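Long-range contacts in oligopeptide ABC transporter, periplasmic oligopeptide-binding protein, putative (Thermotoga maritima MSB8, PDB 5IPW), which probably binds peptides in the periplasm and hands them to an ABC transporter for uptake across the inner membrane: residues L329-A334 and E610-D615; L343-S348 and R360-L365; F230-E235 and I245-E250. One frame throughout, in Å; residues are numbered along the deposited sequence.

Contact 1. Residues L329-A334 and E610-D615; sequences LKWIAA and EFLVTD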
loop_
_atom_site.group_PDB
_atom_site.type_symbol
_atom_site.label_atom_id
_atom_site.label_comp_id
_atom_site.label_asym_id
_atom_site.label_seq_id
_atom_site.Cartn_x
_atom_site.Cartn_y
_atom_site.Cartn_z
ATOM N N LEU A 329 -1.397 -3.384 -19.372
ATOM C CA LEU A 329 -0.398 -3.873 -18.442
ATOM C C LEU A 329 -1.087 -4.726 -17.387
ATOM O O LEU A 329 -2.034 -4.281 -16.728
ATOM C CB LEU A 329 0.369 -2.700 -17.820
ATOM C CG LEU A 329 1.077 -1.845 -18.877
ATOM C CD1 LEU A 329 1.446 -0.484 -18.328
ATOM C CD2 LEU A 329 2.307 -2.553 -19.410
ATOM N N LYS A 330 -0.599 -5.957 -17.243
ATOM C CA LYS A 330 -1.212 -6.951 -16.367
ATOM C C LYS A 330 -0.743 -6.776 -14.930
ATOM O O LYS A 330 -0.169 -7.690 -14.338
ATOM C CB LYS A 330 -0.891 -8.379 -16.853
ATOM C CG LYS A 330 -1.912 -8.976 -17.808
ATOM C CD LYS A 330 -1.662 -8.585 -19.253
ATOM C CE LYS A 330 -2.818 -9.017 -20.148
ATOM N NZ LYS A 330 -2.697 -8.429 -21.512
ATOM N N TRP A 331 -0.992 -5.603 -14.362
ATOM C CA TRP A 331 -0.677 -5.374 -12.953
ATOM C C TRP A 331 -1.739 -6.043 -12.090
ATOM O O TRP A 331 -2.895 -6.164 -12.499
ATOM C CB TRP A 331 -0.618 -3.879 -12.630
ATOM C CG TRP A 331 0.428 -3.116 -13.383
ATOM C CD1 TRP A 331 1.365 -3.614 -14.245
ATOM C CD2 TRP A 331 0.664 -1.714 -13.309
ATOM N NE1 TRP A 331 2.156 -2.602 -14.719
ATOM C CE2 TRP A 331 1.742 -1.426 -14.157
ATOM C CE3 TRP A 331 0.063 -0.671 -12.608
ATOM C CZ2 TRP A 331 2.222 -0.140 -14.330
ATOM C CZ3 TRP A 331 0.545 0.604 -12.783
ATOM C CH2 TRP A 331 1.616 0.858 -13.630
ATOM N N ILE A 332 -1.345 -6.455 -10.889
ATOM C CA ILE A 332 -2.239 -7.156 -9.973
ATOM C C ILE A 332 -2.547 -6.330 -8.722
ATOM O O ILE A 332 -1.781 -5.439 -8.350
ATOM C CB ILE A 332 -1.658 -8.526 -9.561
ATOM C CG1 ILE A 332 -0.346 -8.364 -8.770
ATOM C CG2 ILE A 332 -1.457 -9.403 -10.795
ATOM C CD1 ILE A 332 0.146 -9.646 -8.115
ATOM N N ALA A 333 -3.683 -6.626 -8.089
ATOM C CA ALA A 333 -4.010 -6.075 -6.780
ATOM C C ALA A 333 -3.254 -6.882 -5.746
ATOM O O ALA A 333 -2.814 -7.996 -6.026
ATOM C CB ALA A 333 -5.504 -6.142 -6.523
ATOM N N ALA A 334 -3.098 -6.322 -4.551
ATOM C CA ALA A 334 -2.277 -6.944 -3.516
ATOM C C ALA A 334 -3.132 -7.691 -2.499
ATOM O O ALA A 334 -2.960 -7.528 -1.284
ATOM C CB ALA A 334 -1.424 -5.892 -2.826
ATOM N N GLU A 610 6.173 -3.711 -16.938
ATOM C CA GLU A 610 5.238 -4.707 -17.442
ATOM C C GLU A 610 4.393 -5.269 -16.309
ATOM O O GLU A 610 3.164 -5.298 -16.388
ATOM C CB GLU A 610 6.008 -5.834 -18.129
ATOM C CG GLU A 610 5.172 -6.671 -19.077
ATOM C CD GLU A 610 5.951 -7.816 -19.713
ATOM O OE1 GLU A 610 5.353 -8.892 -19.920
ATOM O OE2 GLU A 610 7.155 -7.649 -20.009
ATOM N N PHE A 611 5.064 -5.703 -15.247
ATOM C CA PHE A 611 4.404 -6.278 -14.075
ATOM C C PHE A 611 4.563 -5.345 -12.882
ATOM O O PHE A 611 5.558 -4.629 -12.764
ATOM C CB PHE A 611 5.000 -7.652 -13.746
ATOM C CG PHE A 611 5.022 -8.602 -14.914
ATOM C CD1 PHE A 611 3.873 -9.292 -15.296
ATOM C CD2 PHE A 611 6.194 -8.804 -15.641
ATOM C CE1 PHE A 611 3.894 -10.166 -16.373
ATOM C CE2 PHE A 611 6.221 -9.676 -16.718
ATOM C CZ PHE A 611 5.067 -10.356 -17.086
ATOM N N LEU A 612 3.573 -5.366 -12.000
ATOM C CA LEU A 612 3.576 -4.536 -10.809
ATOM C C LEU A 612 2.484 -5.014 -9.866
ATOM O O LEU A 612 1.432 -5.480 -10.302
ATOM C CB LEU A 612 3.322 -3.070 -11.172
ATOM C CG LEU A 612 3.678 -2.011 -10.126
ATOM C CD1 LEU A 612 5.170 -1.759 -10.117
ATOM C CD2 LEU A 612 2.952 -0.709 -10.417
ATOM N N VAL A 613 2.734 -4.893 -8.568
ATOM C CA VAL A 613 1.695 -5.149 -7.569
ATOM C C VAL A 613 1.225 -3.783 -7.081
ATOM O O VAL A 613 2.029 -2.875 -6.870
ATOM C CB VAL A 613 2.139 -6.144 -6.441
ATOM C CG1 VAL A 613 3.575 -6.622 -6.624
ATOM C CG2 VAL A 613 1.925 -5.589 -5.037
ATOM N N THR A 614 -0.087 -3.640 -6.939
ATOM C CA THR A 614 -0.692 -2.348 -6.666
ATOM C C THR A 614 -1.367 -2.354 -5.308
ATOM O O THR A 614 -2.080 -3.297 -4.977
ATOM C CB THR A 614 -1.732 -2.000 -7.738
ATOM O OG1 THR A 614 -2.845 -2.894 -7.635
ATOM C CG2 THR A 614 -1.124 -2.121 -9.116
ATOM N N ASP A 615 -1.143 -1.291 -4.540
ATOM C CA ASP A 615 -1.653 -1.162 -3.174
ATOM C C ASP A 615 -1.478 0.301 -2.747
ATOM O O ASP A 615 -0.601 0.991 -3.264
ATOM C CB ASP A 615 -0.876 -2.100 -2.228
ATOM C CG ASP A 615 -1.709 -2.581 -1.026
ATOM O OD1 ASP A 615 -2.902 -2.214 -0.915
ATOM O OD2 ASP A 615 -1.157 -3.337 -0.187
HETATM O O HOH W 1 1.775 -6.700 -18.618
HETATM O O HOH W 2 2.107 -7.897 -12.469
#
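Ile332 and Ala333 lie beside Val613 and Thr614 as parallel strand partners, the two segments running 30° apart end to end. Ile332 N donates to Leu612 O at 3.0 Å, and Ile332 O receives Thr614 N at 2.8 Å, so this one residue bonds to the neighbours on both sides of Val613. Upstream, at the inverse gamma turn centred on Lys330, two waters join the chains: one connects Lys330 N with Glu610 O, the other Lys330 O with Leu612 N.

The main side-chain overlap is Leu612 on the indole of Trp331. Leu612 CB stands 3.5 Å from the centroid of the five-membered ring, almost on its normal, a CH-pi contact; farther along, Leu612 CD2 lies 3.6 Å from Trp331 CZ3, covering the same face. Glu610 O comes to the ring edge, 3.3 Å from Trp331 CD1, while Trp331 NE1 donates to Pro609 O, the residue before Glu610. Thr614 turns OG1 between its own N and carbonyl carbon (chi1 68°), and from there the hydroxyl donates to Ile332 O at 2.8 Å, approaching from 40° above the carbonyl plane. On the face carrying Ile332 and Val613, Ile332 CG1 meets Val613 CB at 4.1 Å.

Strand 326-333 leads on to a strand of another sheet, 340-343, and 589-591 of that sheet leads back to 599-602, as in the crossings that link the lobes of two-lobed binding proteins. Next to them, backbone and hydroxyl of Thr614 both hold Ile332 O, which should fix the register here, while waters complete the bonding where the chains part.

Contact 2. Residues L343-S348 and R360-L365; sequences LNYAHS and RFRQAL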
loop_
_atom_site.group_PDB
_atom_site.type_symbol
_atom_site.label_atom_id
_atom_site.label_comp_id
_atom_site.label_asym_id
_atom_site.label_seq_id
_atom_site.Cartn_x
_atom_site.Cartn_y
_atom_site.Cartn_z
ATOM N N LEU A 343 -12.917 -20.190 10.420
ATOM C CA LEU A 343 -13.906 -20.821 11.277
ATOM C C LEU A 343 -13.804 -20.201 12.662
ATOM O O LEU A 343 -12.779 -19.625 13.016
ATOM C CB LEU A 343 -13.665 -22.331 11.347
ATOM C CG LEU A 343 -13.561 -23.064 10.006
ATOM C CD1 LEU A 343 -13.005 -24.459 10.229
ATOM C CD2 LEU A 343 -14.906 -23.114 9.292
ATOM N N ASN A 344 -14.870 -20.318 13.443
ATOM C CA ASN A 344 -14.882 -19.747 14.778
ATOM C C ASN A 344 -14.141 -20.671 15.745
ATOM O O ASN A 344 -14.706 -21.632 16.256
ATOM C CB ASN A 344 -16.328 -19.494 15.224
ATOM C CG ASN A 344 -16.412 -18.685 16.503
ATOM O OD1 ASN A 344 -15.422 -18.511 17.213
ATOM N ND2 ASN A 344 -17.605 -18.190 16.807
ATOM N N TYR A 345 -12.873 -20.372 16.002
ATOM C CA TYR A 345 -12.022 -21.240 16.829
ATOM C C TYR A 345 -12.200 -20.989 18.324
ATOM O O TYR A 345 -11.544 -21.628 19.155
ATOM C CB TYR A 345 -10.558 -21.075 16.424
ATOM C CG TYR A 345 -10.381 -21.149 14.928
ATOM C CD1 TYR A 345 -10.649 -22.318 14.240
ATOM C CD2 TYR A 345 -9.988 -20.035 14.200
ATOM C CE1 TYR A 345 -10.509 -22.387 12.868
ATOM C CE2 TYR A 345 -9.847 -20.090 12.824
ATOM C CZ TYR A 345 -10.107 -21.269 12.166
ATOM O OH TYR A 345 -9.973 -21.328 10.804
ATOM N N ALA A 346 -13.071 -20.038 18.658
ATOM C CA ALA A 346 -13.564 -19.871 20.019
ATOM C C ALA A 346 -15.071 -20.160 20.086
ATOM O O ALA A 346 -15.758 -19.653 20.958
ATOM C CB ALA A 346 -13.262 -18.465 20.515
ATOM N N HIS A 347 -15.567 -21.001 19.183
ATOM C CA HIS A 347 -16.997 -21.315 19.105
ATOM C C HIS A 347 -17.593 -21.712 20.449
ATOM O O HIS A 347 -16.992 -22.485 21.192
ATOM C CB HIS A 347 -17.251 -22.457 18.123
ATOM C CG HIS A 347 -18.588 -22.390 17.465
ATOM N ND1 HIS A 347 -19.763 -22.574 18.157
ATOM C CD2 HIS A 347 -18.941 -22.143 16.182
ATOM C CE1 HIS A 347 -20.784 -22.452 17.328
ATOM N NE2 HIS A 347 -20.313 -22.187 16.122
ATOM N N SER A 348 -18.789 -21.207 20.741
ATOM C CA SER A 348 -19.431 -21.463 22.030
ATOM C C SER A 348 -19.796 -22.938 22.201
ATOM O O SER A 348 -19.569 -23.520 23.260
ATOM C CB SER A 348 -20.660 -20.575 22.191
ATOM O OG SER A 348 -20.257 -19.217 22.270
ATOM N N ARG A 360 -6.465 -30.785 10.737
ATOM C CA ARG A 360 -6.869 -31.719 9.695
ATOM C C ARG A 360 -8.230 -31.387 9.096
ATOM O O ARG A 360 -8.455 -31.617 7.909
ATOM C CB ARG A 360 -6.861 -33.141 10.256
ATOM C CG ARG A 360 -5.452 -33.668 10.523
ATOM C CD ARG A 360 -5.334 -34.360 11.870
ATOM N NE ARG A 360 -6.336 -35.411 12.031
ATOM C CZ ARG A 360 -6.551 -36.088 13.156
ATOM N NH1 ARG A 360 -5.835 -35.840 14.251
ATOM N NH2 ARG A 360 -7.492 -37.020 13.182
ATOM N N PHE A 361 -9.132 -30.851 9.917
ATOM C CA PHE A 361 -10.437 -30.424 9.427
ATOM C C PHE A 361 -10.274 -29.280 8.429
ATOM O O PHE A 361 -10.952 -29.246 7.394
ATOM C CB PHE A 361 -11.376 -30.006 10.575
ATOM C CG PHE A 361 -12.768 -29.650 10.107
ATOM C CD1 PHE A 361 -13.593 -30.617 9.538
ATOM C CD2 PHE A 361 -13.241 -28.346 10.193
ATOM C CE1 PHE A 361 -14.866 -30.296 9.077
ATOM C CE2 PHE A 361 -14.516 -28.022 9.736
ATOM C CZ PHE A 361 -15.329 -28.998 9.175
ATOM N N ARG A 362 -9.367 -28.357 8.734
ATOM C CA ARG A 362 -9.122 -27.201 7.862
ATOM C C ARG A 362 -8.402 -27.643 6.584
ATOM O O ARG A 362 -8.857 -27.334 5.477
ATOM C CB ARG A 362 -8.342 -26.115 8.608
ATOM C CG ARG A 362 -9.033 -25.678 9.896
ATOM C CD ARG A 362 -8.443 -24.414 10.485
ATOM N NE ARG A 362 -7.080 -24.590 10.993
ATOM C CZ ARG A 362 -6.746 -24.752 12.275
ATOM N NH1 ARG A 362 -7.662 -24.804 13.243
ATOM N NH2 ARG A 362 -5.463 -24.878 12.598
ATOM N N GLN A 363 -7.311 -28.398 6.746
ATOM C CA GLN A 363 -6.616 -29.025 5.610
ATOM C C GLN A 363 -7.632 -29.673 4.669
ATOM O O GLN A 363 -7.627 -29.430 3.450
ATOM C CB GLN A 363 -5.610 -30.073 6.098
ATOM C CG GLN A 363 -4.397 -29.478 6.802
ATOM C CD GLN A 363 -3.519 -30.512 7.499
ATOM O OE1 GLN A 363 -3.853 -31.695 7.562
ATOM N NE2 GLN A 363 -2.386 -30.061 8.032
ATOM N N ALA A 364 -8.521 -30.476 5.254
ATOM C CA ALA A 364 -9.590 -31.137 4.508
ATOM C C ALA A 364 -10.500 -30.137 3.798
ATOM O O ALA A 364 -10.831 -30.315 2.622
ATOM C CB ALA A 364 -10.407 -32.023 5.438
ATOM N N LEU A 365 -10.901 -29.090 4.519
ATOM C CA LEU A 365 -11.833 -28.099 3.975
ATOM C C LEU A 365 -11.273 -27.382 2.748
ATOM O O LEU A 365 -12.025 -27.110 1.811
ATOM C CB LEU A 365 -12.256 -27.070 5.037
ATOM C CG LEU A 365 -13.390 -27.396 6.019
ATOM C CD1 LEU A 365 -13.706 -26.162 6.849
ATOM C CD2 LEU A 365 -14.656 -27.883 5.333
#
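Leu343 pushes CD1 against helix 359-367, into the angle between Phe361 and Leu365. Leu343 CD1 comes to the edge of the Phe361 ring, 3.9 Å from Phe361 CD2, and meets Leu365 CD1 tip to tip at 3.8 Å, so the methyl touches residues one helical turn apart.

Tyr345 brings its phenol end beside the aliphatic part of Arg362, with Tyr345 OH 3.5 Å from Arg362 CD. The ring and guanidinium planes stand 79° apart, so the two do not stack; the Arg362 chain bends at chi3 (-68°) and its NH1 bonds to Phe356 O. Tyr345 OH itself accepts from Leu343 N at 3.2 Å, with an N-H...O angle of 162°, and is also hydrogen-bonded to Trp587 O. A type I turn from Asn344 to His347, with an Asx turn at Asn344, carries the chain onward. With a leucine in place of Tyr345, Leu343 N and Trp587 O would probably lose their shared hydroxyl partner, and Arg362 CD its neighbour.

Leu365 and Arg362 also reach Ile589 on the strand next to 340-343: a helix laid over a mixed beta sheet, as in the alpha/beta lobes of periplasmic solute-binding proteins.

Contact 3. Residues F230-E235 and I245-E250; sequences FLENTE and ITDPTE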
loop_
_atom_site.group_PDB
_atom_site.type_symbol
_atom_site.label_atom_id
_atom_site.label_comp_id
_atom_site.label_asym_id
_atom_site.label_seq_id
_atom_site.Cartn_x
_atom_site.Cartn_y
_atom_site.Cartn_z
ATOM N N PHE A 230 -1.157 21.281 -1.917
ATOM C CA PHE A 230 -0.366 20.942 -3.107
ATOM C C PHE A 230 -1.176 20.917 -4.404
ATOM O O PHE A 230 -0.620 21.060 -5.485
ATOM C CB PHE A 230 0.314 19.584 -2.932
ATOM C CG PHE A 230 -0.580 18.424 -3.232
ATOM C CD1 PHE A 230 -0.664 17.915 -4.527
ATOM C CD2 PHE A 230 -1.355 17.848 -2.237
ATOM C CE1 PHE A 230 -1.490 16.842 -4.815
ATOM C CE2 PHE A 230 -2.189 16.776 -2.520
ATOM C CZ PHE A 230 -2.257 16.273 -3.811
ATOM N N LEU A 231 -2.478 20.697 -4.280
ATOM C CA LEU A 231 -3.377 20.566 -5.417
ATOM C C LEU A 231 -3.893 21.926 -5.857
ATOM O O LEU A 231 -3.890 22.241 -7.040
ATOM C CB LEU A 231 -4.551 19.668 -5.014
ATOM C CG LEU A 231 -5.587 19.233 -6.055
ATOM C CD1 LEU A 231 -4.980 18.261 -7.056
ATOM C CD2 LEU A 231 -6.769 18.577 -5.360
ATOM N N GLU A 232 -4.319 22.731 -4.888
ATOM C CA GLU A 232 -5.007 24.005 -5.148
ATOM C C GLU A 232 -4.043 25.173 -5.342
ATOM O O GLU A 232 -4.278 26.038 -6.188
ATOM C CB GLU A 232 -5.958 24.350 -3.989
ATOM C CG GLU A 232 -7.019 23.301 -3.659
ATOM C CD GLU A 232 -8.244 23.359 -4.558
ATOM O OE1 GLU A 232 -9.125 22.478 -4.402
ATOM O OE2 GLU A 232 -8.335 24.276 -5.408
ATOM N N ASN A 233 -2.968 25.210 -4.550
ATOM C CA ASN A 233 -2.096 26.385 -4.514
ATOM C C ASN A 233 -0.926 26.345 -5.504
ATOM O O ASN A 233 0.149 25.824 -5.220
ATOM C CB ASN A 233 -1.584 26.635 -3.104
ATOM C CG ASN A 233 -0.812 27.932 -2.997
ATOM O OD1 ASN A 233 -0.843 28.755 -3.912
ATOM N ND2 ASN A 233 -0.097 28.115 -1.889
ATOM N N THR A 234 -1.170 26.939 -6.661
ATOM C CA THR A 234 -0.175 27.172 -7.711
ATOM C C THR A 234 1.105 27.887 -7.227
ATOM O O THR A 234 2.152 27.824 -7.886
ATOM C CB THR A 234 -0.869 27.945 -8.867
ATOM O OG1 THR A 234 -1.385 26.994 -9.806
ATOM C CG2 THR A 234 0.049 28.931 -9.588
ATOM N N GLU A 235 1.025 28.572 -6.091
ATOM C CA GLU A 235 2.161 29.333 -5.591
ATOM C C GLU A 235 3.026 28.555 -4.614
ATOM O O GLU A 235 4.088 29.025 -4.237
ATOM C CB GLU A 235 1.676 30.633 -4.943
ATOM C CG GLU A 235 1.128 31.635 -5.942
ATOM C CD GLU A 235 2.205 32.241 -6.817
ATOM O OE1 GLU A 235 3.280 32.583 -6.289
ATOM O OE2 GLU A 235 1.973 32.395 -8.032
ATOM N N ILE A 245 0.034 24.297 -12.514
ATOM C CA ILE A 245 -0.024 25.650 -13.070
ATOM C C ILE A 245 -1.451 26.123 -13.435
ATOM O O ILE A 245 -1.618 27.244 -13.910
ATOM C CB ILE A 245 0.929 25.827 -14.270
ATOM C CG1 ILE A 245 0.642 24.806 -15.373
ATOM C CG2 ILE A 245 2.370 25.713 -13.806
ATOM C CD1 ILE A 245 1.300 25.152 -16.697
ATOM N N THR A 246 -2.465 25.285 -13.208
ATOM C CA THR A 246 -3.867 25.691 -13.391
ATOM C C THR A 246 -4.728 25.242 -12.216
ATOM O O THR A 246 -4.301 24.433 -11.394
ATOM C CB THR A 246 -4.496 25.143 -14.699
ATOM O OG1 THR A 246 -4.733 23.730 -14.589
ATOM C CG2 THR A 246 -3.615 25.437 -15.902
ATOM N N ASP A 247 -5.942 25.780 -12.149
ATOM C CA ASP A 247 -6.884 25.456 -11.084
ATOM C C ASP A 247 -7.473 24.074 -11.347
ATOM O O ASP A 247 -7.752 23.740 -12.492
ATOM C CB ASP A 247 -8.008 26.502 -11.043
ATOM C CG ASP A 247 -8.796 26.460 -9.751
ATOM O OD1 ASP A 247 -8.289 26.974 -8.729
ATOM O OD2 ASP A 247 -9.916 25.905 -9.749
ATOM N N PRO A 248 -7.675 23.267 -10.296
ATOM C CA PRO A 248 -8.273 21.943 -10.506
ATOM C C PRO A 248 -9.762 21.937 -10.885
ATOM O O PRO A 248 -10.275 20.899 -11.299
ATOM C CB PRO A 248 -8.065 21.241 -9.161
ATOM C CG PRO A 248 -7.913 22.332 -8.167
ATOM C CD PRO A 248 -7.296 23.489 -8.892
ATOM N N THR A 249 -10.451 23.066 -10.740
ATOM C CA THR A 249 -11.853 23.163 -11.162
ATOM C C THR A 249 -11.954 23.388 -12.667
ATOM O O THR A 249 -12.958 23.018 -13.264
ATOM C CB THR A 249 -12.622 24.287 -10.440
ATOM O OG1 THR A 249 -12.119 25.561 -10.856
ATOM C CG2 THR A 249 -12.511 24.148 -8.922
ATOM N N GLU A 250 -10.935 23.999 -13.277
ATOM C CA GLU A 250 -10.875 24.095 -14.739
ATOM C C GLU A 250 -10.938 22.685 -15.310
ATOM O O GLU A 250 -10.665 21.709 -14.598
ATOM C CB GLU A 250 -9.606 24.809 -15.218
ATOM C CG GLU A 250 -9.559 26.299 -14.895
ATOM C CD GLU A 250 -8.202 26.933 -15.179
ATOM O OE1 GLU A 250 -7.824 27.049 -16.368
ATOM O OE2 GLU A 250 -7.512 27.331 -14.210
#
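Ile245 meets Thr234 through its backbone: Thr234 OG1 lies 3.7 Å from Ile245 C, and the same hydroxyl is hydrogen-bonded to Pro244 O, one residue earlier. The isoleucine side chain points away from residues 230-235.

Thr246 likewise turns its side chain from residues 230-235. Its OG1 is hydrogen-bonded to both Ile254 N and Phe252 O, which ties the second segment to the strand that follows it.

The end of Asp247 comes near Glu232, Asp247 OD1 lying 4.3 Å from Glu232 OE2. Its other oxygen, OD2, looks after its own chain, accepting Thr249 N at 3.1 Å in an Asx turn, the donor standing 42° out of the carboxylate plane.

Pro248 makes the principal contact. Its CG lies 3.4 Å from Glu232 OE2, the ring and the glutamate chain crossing at about a right angle; the bend of Glu232 at chi2 (-82°) swings the carboxylate over to the proline. The same Pro248 CG is 4.4 Å from Leu231 CG. Both side chains also rest on Trp67 of strand 62-67, and Leu231 O, 4.1 Å from Pro248 CD, is hydrogen-bonded to Tyr253 OH.

Glu250 closes the loop on itself, OE2 accepting Asp247 N at 3.0 Å. In the first segment Asn233 does a similar job: OD1 takes Glu235 N at 2.9 Å, also an Asx turn.

The two loops flank the short strand 242-244, an outermost strand of its sheet, so the contact joins the chain before it to the chain after it. No hydrogen bond crosses between the segments. They meet mainly at Pro248, with a second touch of Thr234 on the Ile245 backbone; the proximity of two carboxylates, Glu232 and Asp247, may make losing a proton somewhat harder for either.

The three contacts are separate pieces of the fold, none touching another. Contact 1 is the most central, its centre about 12 Å from the centre of the chain, and joins segments 276 residues apart. The span between them includes contact 2, whose centre is about 33 Å from that of contact 1, with about 20 Å between nearest atoms. Contact 3 closes earlier in the chain; its centre is about 30 Å from that of contact 1, and the nearest atoms are about 15 Å apart. Contacts 2 and 3 lie on opposite sides of the chain's centre, about 54 Å between centres, consistent with two lobes and contact 1 near their junction.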